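Local coordinates for monoamine oxidase regulatory protein, putative (Archaeoglobus fulgidus, PDB 1Q6W) that is of unproven function but, having a MaoC-like hot dog fold, may bind or act on thioesters, as the related enoyl-CoA hydratases do, at residues L70-A75 with Y134-K139; L76-Q81 with I113-E118. One frame throughout, in Å; residues are numbered along the deposited sequence.

Contact 1 (L70-A75 with Y134-K139); sequences LVLSIA and YKLEVK
A75 lays its methyl between two strand side chains, V138 and L136. CB of A75 meets CG2 of V138 at 3.6 Å. The same A75 CB lies 4.1 Å from CD2 of L136. As it is a single methyl, the helix can bring its backbone near the strand here, the CA atoms of A75 and V138 being 6.8 Å apart. V71, one turn earlier, points the same way and sends CG1 obliquely against CG1 of V138, 4.1 Å away, so that V138 splits its fork: CG1 goes to V71 and CG2 to A75. L72 leaves the helix on a side turned from the strand. With CG anti to the backbone N (chi1 -177°) its branch bends back, and CD1 of L72 slants across CD2 of L136 at 3.8 Å. CD2 of L136 serves both L72 and A75. No hydrogen bond joins the two segments. The strand keeps its charges on the other face, where K135 NZ and E137 OE2 form a salt bridge of 3.0 Å that uses the anti lone pair of the carboxylate oxygen. The helix also reaches the second subunit, whose M69 packs on L72 and whose L42 packs on L70 and I74. The short segments make 112° between their N-to-C directions. Helix 68-84 packs against the antiparallel sheet, as the central helix of the hot dog fold does. Strand 112-126 flanks 134-139 on one side and puts A115 against A75; strand 145-156 flanks it on the other, with V146 and L147 touching V138, while helix 33-43 meets L70 through I36 and F39.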
ATOM      1  N   LEU A  70       2.138   5.313  -2.904  1.00 34.99           N
ATOM      2  CA  LEU A  70       1.209   6.214  -3.552  1.00 33.82           C
ATOM      3  C   LEU A  70       0.760   5.623  -4.888  1.00 34.66           C
ATOM      4  O   LEU A  70      -0.437   5.573  -5.201  1.00 33.87           O
ATOM      5  CB  LEU A  70       1.846   7.584  -3.780  1.00 29.81           C
ATOM      6  CG  LEU A  70       1.013   8.533  -4.656  1.00 31.17           C
ATOM      7  CD1 LEU A  70      -0.329   8.836  -3.985  1.00 31.60           C
ATOM      8  CD2 LEU A  70       1.802   9.788  -4.925  1.00 32.79           C
ATOM      9  N   VAL A  71       1.726   5.173  -5.676  1.00 32.79           N
ATOM     10  CA  VAL A  71       1.400   4.592  -6.968  1.00 30.71           C
ATOM     11  C   VAL A  71       0.501   3.365  -6.806  1.00 32.80           C
ATOM     12  O   VAL A  71      -0.439   3.150  -7.584  1.00 33.91           O
ATOM     13  CB  VAL A  71       2.673   4.188  -7.743  1.00 21.61           C
ATOM     14  CG1 VAL A  71       2.285   3.690  -9.119  1.00 20.81           C
ATOM     15  CG2 VAL A  71       3.617   5.390  -7.869  1.00 18.29           C
ATOM     16  N   LEU A  72       0.788   2.562  -5.788  1.00 21.61           N
ATOM     17  CA  LEU A  72       0.003   1.370  -5.543  1.00 21.01           C
ATOM     18  C   LEU A  72      -1.428   1.760  -5.171  1.00 20.98           C
ATOM     19  O   LEU A  72      -2.386   1.217  -5.703  1.00 21.02           O
ATOM     20  CB  LEU A  72       0.653   0.540  -4.430  1.00 19.32           C
ATOM     21  CG  LEU A  72      -0.019  -0.801  -4.087  1.00 19.98           C
ATOM     22  CD1 LEU A  72      -0.212  -1.638  -5.356  1.00 16.14           C
ATOM     23  CD2 LEU A  72       0.818  -1.552  -3.049  1.00 18.14           C
ATOM     24  N   SER A  73      -1.564   2.719  -4.267  1.00 25.69           N
ATOM     25  CA  SER A  73      -2.870   3.195  -3.830  1.00 25.91           C
ATOM     26  C   SER A  73      -3.684   3.782  -4.985  1.00 27.68           C
ATOM     27  O   SER A  73      -4.864   3.455  -5.152  1.00 27.99           O
ATOM     28  CB  SER A  73      -2.714   4.251  -2.741  1.00 34.69           C
ATOM     29  OG  SER A  73      -2.218   3.673  -1.551  1.00 39.62           O
ATOM     30  N   ILE A  74      -3.068   4.657  -5.776  1.00 18.06           N
ATOM     31  CA  ILE A  74      -3.783   5.224  -6.896  1.00 16.16           C
ATOM     32  C   ILE A  74      -4.195   4.133  -7.874  1.00 18.77           C
ATOM     33  O   ILE A  74      -5.296   4.146  -8.399  1.00 18.53           O
ATOM     34  CB  ILE A  74      -2.954   6.298  -7.616  1.00 17.00           C
ATOM     35  CG1 ILE A  74      -2.789   7.536  -6.696  1.00 15.98           C
ATOM     36  CG2 ILE A  74      -3.655   6.692  -8.920  1.00 17.68           C
ATOM     37  CD1 ILE A  74      -2.065   8.716  -7.341  1.00 13.59           C
ATOM     38  N   ALA A  75      -3.313   3.158  -8.091  1.00 37.54           N
ATOM     39  CA  ALA A  75      -3.594   2.045  -9.003  1.00 36.60           C
ATOM     40  C   ALA A  75      -4.812   1.249  -8.548  1.00 36.62           C
ATOM     41  O   ALA A  75      -5.789   1.136  -9.286  1.00 36.31           O
ATOM     42  CB  ALA A  75      -2.389   1.137  -9.094  1.00 31.12           C
ATOM     43  N   TYR A 134      -6.029 -11.294  -8.022  1.00 36.44           N
ATOM     44  CA  TYR A 134      -5.842 -10.454  -9.194  1.00 37.08           C
ATOM     45  C   TYR A 134      -4.393 -10.105  -9.412  1.00 38.53           C
ATOM     46  O   TYR A 134      -3.622  -9.986  -8.464  1.00 38.81           O
ATOM     47  CB  TYR A 134      -6.636  -9.146  -9.053  1.00 31.07           C
ATOM     48  CG  TYR A 134      -8.117  -9.327  -8.831  1.00 32.48           C
ATOM     49  CD1 TYR A 134      -8.621  -9.710  -7.583  1.00 32.85           C
ATOM     50  CD2 TYR A 134      -9.030  -9.109  -9.872  1.00 32.41           C
ATOM     51  CE1 TYR A 134     -10.003  -9.868  -7.383  1.00 34.35           C
ATOM     52  CE2 TYR A 134     -10.394  -9.263  -9.686  1.00 31.54           C
ATOM     53  CZ  TYR A 134     -10.880  -9.641  -8.445  1.00 33.72           C
ATOM     54  OH  TYR A 134     -12.249  -9.788  -8.278  1.00 33.35           O
ATOM     55  N   LYS A 135      -4.025  -9.933 -10.671  1.00 32.99           N
ATOM     56  CA  LYS A 135      -2.674  -9.534 -11.008  1.00 36.11           C
ATOM     57  C   LYS A 135      -2.789  -8.062 -11.383  1.00 37.42           C
ATOM     58  O   LYS A 135      -3.538  -7.705 -12.288  1.00 35.76           O
ATOM     59  CB  LYS A 135      -2.141 -10.331 -12.197  1.00 54.20           C
ATOM     60  CG  LYS A 135      -0.683 -10.062 -12.495  1.00 59.90           C
ATOM     61  CD  LYS A 135      -0.209 -10.866 -13.699  1.00 69.43           C
ATOM     62  CE  LYS A 135       1.314 -10.807 -13.859  1.00 76.94           C
ATOM     63  NZ  LYS A 135       1.828  -9.417 -14.046  1.00 84.70           N
ATOM     64  N   LEU A 136      -2.070  -7.204 -10.671  1.00 30.70           N
ATOM     65  CA  LEU A 136      -2.110  -5.785 -10.946  1.00 29.05           C
ATOM     66  C   LEU A 136      -0.904  -5.346 -11.761  1.00 28.08           C
ATOM     67  O   LEU A 136       0.232  -5.745 -11.485  1.00 27.92           O
ATOM     68  CB  LEU A 136      -2.149  -5.002  -9.634  1.00 42.50           C
ATOM     69  CG  LEU A 136      -2.169  -3.480  -9.753  1.00 44.11           C
ATOM     70  CD1 LEU A 136      -3.422  -3.045 -10.488  1.00 44.01           C
ATOM     71  CD2 LEU A 136      -2.144  -2.861  -8.378  1.00 44.65           C
ATOM     72  N   GLU A 137      -1.155  -4.517 -12.768  1.00 46.15           N
ATOM     73  CA  GLU A 137      -0.092  -3.994 -13.614  1.00 45.75           C
ATOM     74  C   GLU A 137      -0.280  -2.505 -13.808  1.00 44.11           C
ATOM     75  O   GLU A 137      -1.365  -2.047 -14.149  1.00 46.67           O
ATOM     76  CB  GLU A 137      -0.092  -4.690 -14.967  1.00 46.23           C
ATOM     77  CG  GLU A 137       0.909  -5.804 -15.065  1.00 50.72           C
ATOM     78  CD  GLU A 137       0.860  -6.516 -16.395  1.00 55.51           C
ATOM     79  OE1 GLU A 137       0.768  -5.835 -17.445  1.00 58.68           O
ATOM     80  OE2 GLU A 137       0.921  -7.765 -16.388  1.00 61.77           O
ATOM     81  N   VAL A 138       0.783  -1.750 -13.572  1.00 24.94           N
ATOM     82  CA  VAL A 138       0.745  -0.304 -13.722  1.00 25.74           C
ATOM     83  C   VAL A 138       1.781   0.120 -14.771  1.00 26.02           C
ATOM     84  O   VAL A 138       2.959  -0.214 -14.643  1.00 24.43           O
ATOM     85  CB  VAL A 138       1.056   0.387 -12.378  1.00 27.48           C
ATOM     86  CG1 VAL A 138       0.819   1.882 -12.492  1.00 31.44           C
ATOM     87  CG2 VAL A 138       0.204  -0.187 -11.293  1.00 32.01           C
ATOM     88  N   LYS A 139       1.335   0.840 -15.803  1.00 33.08           N
ATOM     89  CA  LYS A 139       2.234   1.292 -16.873  1.00 38.49           C
ATOM     90  C   LYS A 139       2.201   2.807 -17.017  1.00 36.13           C
ATOM     91  O   LYS A 139       1.180   3.426 -16.718  1.00 32.98           O
ATOM     92  CB  LYS A 139       1.844   0.667 -18.223  1.00 25.68           C
ATOM     93  CG  LYS A 139       1.998  -0.851 -18.300  1.00 34.98           C
ATOM     94  CD  LYS A 139       1.521  -1.363 -19.652  1.00 45.61           C
ATOM     95  CE  LYS A 139       1.607  -2.884 -19.767  1.00 53.97           C
ATOM     96  NZ  LYS A 139       0.936  -3.362 -21.008  1.00 63.73           N
TER

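Contact 2 (L76-Q81 with I113-E118); sequences LGMVDQ and IAASAE
M78 approaches two peptide groups of the strand, I113-A114 and A114-A115, the flat groups of this contact, since no aromatic ring belongs to either segment. Its selenium, in place of the sulfur of methionine, comes to both obliquely and lies over neither face, with M78 SE 3.9 Å from A115 N and 4.0 Å from I113 O. At their edges the strand is paired within the sheet, I113 with R29, A115 with G26 and A114 O with K139 N. A114 and S116 point their CB atoms away from the helix, on the other face of the sheet, where they touch P28 and E25. The M78 side chain is poorly ordered, so its exact placement is less certain; in the model a bend at chi3 (120°) brings CE of M78 to I113, 3.8 Å from its CD1, and the two side chains cross at about a right angle. V79 makes the other half of the contact. Its CG1 and CG2 both meet CB of A117, at 3.8 and 4.1 Å, and V79 CG2 is also 4.3 Å from CB of A115. Alanines at 115 and 117, both pointing at the helix, keep the strand surface low, and the axes of the short segments approach to 7.7 Å with 60° between their N-to-C directions. Y151 of strand 145-156 touches both V79 and A117, adding an aromatic group to this part of the core. The chemistry is largely apolar: no hydrogen bond spans the two segments, so their cohesion probably comes from burying methyl groups and the selenomethionine chain.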
ATOM      1  N   LEU A  76      -4.750   0.688  -7.340  1.00 19.99           N
ATOM      2  CA  LEU A  76      -5.874  -0.075  -6.824  1.00 23.63           C
ATOM      3  C   LEU A  76      -7.145   0.771  -6.891  1.00 26.38           C
ATOM      4  O   LEU A  76      -8.229   0.280  -7.190  1.00 25.15           O
ATOM      5  CB  LEU A  76      -5.600  -0.484  -5.395  1.00 19.28           C
ATOM      6  CG  LEU A  76      -4.471  -1.514  -5.251  1.00 26.61           C
ATOM      7  CD1 LEU A  76      -4.119  -1.736  -3.777  1.00 23.98           C
ATOM      8  CD2 LEU A  76      -4.894  -2.842  -5.929  1.00 23.11           C
ATOM      9  N   GLY A  77      -6.982   2.066  -6.644  1.00 26.15           N
ATOM     10  CA  GLY A  77      -8.100   2.972  -6.657  1.00 26.74           C
ATOM     11  C   GLY A  77      -8.760   3.116  -7.998  1.00 31.65           C
ATOM     12  O   GLY A  77      -9.975   3.015  -8.088  1.00 31.32           O
HETATM   13  N   MSE A  78      -7.990   3.354  -9.050  1.00 44.18           N
HETATM   14  CA  MSE A  78      -8.621   3.530 -10.340  1.00 47.40           C
HETATM   15  C   MSE A  78      -9.227   2.238 -10.877  1.00 45.80           C
HETATM   16  O   MSE A  78     -10.116   2.267 -11.730  1.00 44.75           O
HETATM   17  CB  MSE A  78      -7.658   4.181 -11.342  1.00111.57           C
HETATM   18  CG  MSE A  78      -6.324   3.491 -11.539  1.00121.19           C
HETATM   19 SE   MSE A  78      -5.131   4.521 -12.698  1.00136.53          SE
HETATM   20  CE  MSE A  78      -3.666   4.798 -11.485  1.00141.66           C
ATOM     21  N   VAL A  79      -8.777   1.104 -10.355  1.00 42.54           N
ATOM     22  CA  VAL A  79      -9.316  -0.188 -10.777  1.00 42.14           C
ATOM     23  C   VAL A  79     -10.644  -0.418 -10.078  1.00 42.89           C
ATOM     24  O   VAL A  79     -11.606  -0.877 -10.693  1.00 44.15           O
ATOM     25  CB  VAL A  79      -8.342  -1.361 -10.424  1.00 23.47           C
ATOM     26  CG1 VAL A  79      -9.086  -2.677 -10.344  1.00 15.88           C
ATOM     27  CG2 VAL A  79      -7.257  -1.459 -11.500  1.00 19.21           C
ATOM     28  N   ASP A  80     -10.689  -0.095  -8.786  1.00 36.49           N
ATOM     29  CA  ASP A  80     -11.903  -0.264  -8.007  1.00 37.31           C
ATOM     30  C   ASP A  80     -13.000   0.676  -8.507  1.00 37.27           C
ATOM     31  O   ASP A  80     -14.184   0.345  -8.470  1.00 34.64           O
ATOM     32  CB  ASP A  80     -11.628  -0.007  -6.531  1.00 86.86           C
ATOM     33  CG  ASP A  80     -12.716  -0.568  -5.635  1.00 92.16           C
ATOM     34  OD1 ASP A  80     -12.982  -1.786  -5.699  1.00 92.30           O
ATOM     35  OD2 ASP A  80     -13.310   0.207  -4.860  1.00 93.87           O
ATOM     36  N   GLN A  81     -12.599   1.845  -8.991  1.00 45.73           N
ATOM     37  CA  GLN A  81     -13.547   2.817  -9.508  1.00 42.52           C
ATOM     38  C   GLN A  81     -14.390   2.211 -10.634  1.00 39.27           C
ATOM     39  O   GLN A  81     -15.572   2.511 -10.751  1.00 40.38           O
ATOM     40  CB  GLN A  81     -12.799   4.048 -10.006  1.00 46.90           C
ATOM     41  CG  GLN A  81     -13.636   5.304 -10.020  1.00 49.17           C
ATOM     42  CD  GLN A  81     -12.807   6.539 -10.308  1.00 50.65           C
ATOM     43  OE1 GLN A  81     -11.740   6.726  -9.731  1.00 51.89           O
ATOM     44  NE2 GLN A  81     -13.294   7.391 -11.200  1.00 53.03           N
ATOM     45  N   ILE A 113       0.188   7.528 -15.164  1.00 33.44           N
ATOM     46  CA  ILE A 113       0.121   6.095 -14.943  1.00 33.46           C
ATOM     47  C   ILE A 113      -1.252   5.492 -15.209  1.00 32.01           C
ATOM     48  O   ILE A 113      -2.272   6.146 -15.027  1.00 32.35           O
ATOM     49  CB  ILE A 113       0.543   5.754 -13.516  1.00 33.72           C
ATOM     50  CG1 ILE A 113      -0.415   6.407 -12.523  1.00 31.54           C
ATOM     51  CG2 ILE A 113       1.967   6.235 -13.278  1.00 36.78           C
ATOM     52  CD1 ILE A 113      -0.131   6.056 -11.098  1.00 24.67           C
ATOM     53  N   ALA A 114      -1.261   4.243 -15.660  1.00 40.16           N
ATOM     54  CA  ALA A 114      -2.491   3.523 -15.959  1.00 39.25           C
ATOM     55  C   ALA A 114      -2.368   2.119 -15.386  1.00 38.11           C
ATOM     56  O   ALA A 114      -1.355   1.441 -15.579  1.00 37.95           O
ATOM     57  CB  ALA A 114      -2.698   3.453 -17.430  1.00 22.95           C
ATOM     58  N   ALA A 115      -3.401   1.680 -14.682  1.00 31.35           N
ATOM     59  CA  ALA A 115      -3.365   0.377 -14.064  1.00 33.56           C
ATOM     60  C   ALA A 115      -4.398  -0.563 -14.641  1.00 35.70           C
ATOM     61  O   ALA A 115      -5.447  -0.139 -15.119  1.00 37.07           O
ATOM     62  CB  ALA A 115      -3.584   0.516 -12.569  1.00 25.28           C
ATOM     63  N   SER A 116      -4.091  -1.849 -14.582  1.00 39.37           N
ATOM     64  CA  SER A 116      -4.997  -2.869 -15.060  1.00 39.84           C
ATOM     65  C   SER A 116      -4.940  -4.023 -14.075  1.00 39.54           C
ATOM     66  O   SER A 116      -3.890  -4.278 -13.473  1.00 38.33           O
ATOM     67  CB  SER A 116      -4.578  -3.350 -16.454  1.00 57.42           C
ATOM     68  OG  SER A 116      -3.297  -3.959 -16.435  1.00 58.77           O
ATOM     69  N   ALA A 117      -6.068  -4.698 -13.895  1.00 30.11           N
ATOM     70  CA  ALA A 117      -6.118  -5.845 -13.013  1.00 31.07           C
ATOM     71  C   ALA A 117      -6.685  -7.048 -13.789  1.00 32.88           C
ATOM     72  O   ALA A 117      -7.630  -6.904 -14.575  1.00 32.95           O
ATOM     73  CB  ALA A 117      -6.973  -5.533 -11.825  1.00 48.78           C
ATOM     74  N   GLU A 118      -6.112  -8.224 -13.574  1.00 43.14           N
ATOM     75  CA  GLU A 118      -6.584  -9.414 -14.265  1.00 44.04           C
ATOM     76  C   GLU A 118      -6.796 -10.551 -13.275  1.00 42.30           C
ATOM     77  O   GLU A 118      -5.968 -10.770 -12.396  1.00 42.14           O
ATOM     78  CB  GLU A 118      -5.577  -9.829 -15.332  1.00 65.50           C
ATOM     79  CG  GLU A 118      -5.985 -11.037 -16.120  1.00 74.12           C
ATOM     80  CD  GLU A 118      -4.942 -11.430 -17.135  1.00 80.58           C
ATOM     81  OE1 GLU A 118      -5.173 -12.421 -17.872  1.00 84.96           O
ATOM     82  OE2 GLU A 118      -3.891 -10.746 -17.198  1.00 85.89           O
TER

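From the N terminus, strand 23-30 and the early helices come before helix 68-84, which supplies 70-75 to contact 1 and then 76-81 to contact 2. The chain goes on through strand 92-103, outermost in the sheet of this chain, and returns in strand 112-126, closing the loop of contact 2. After a short turn, strand 129-139 closes the wider loop of contact 1, within which contact 2 is nested. The two strands are antiparallel neighbours, joined by probable hydrogen bonds from K135 N to E118 O and from K139 N to A114 O. L136 CD2 also packs on L76 CD2, 3.7 Å away. Successive turns of one helix are thus tied to adjacent strands of the hot dog sheet.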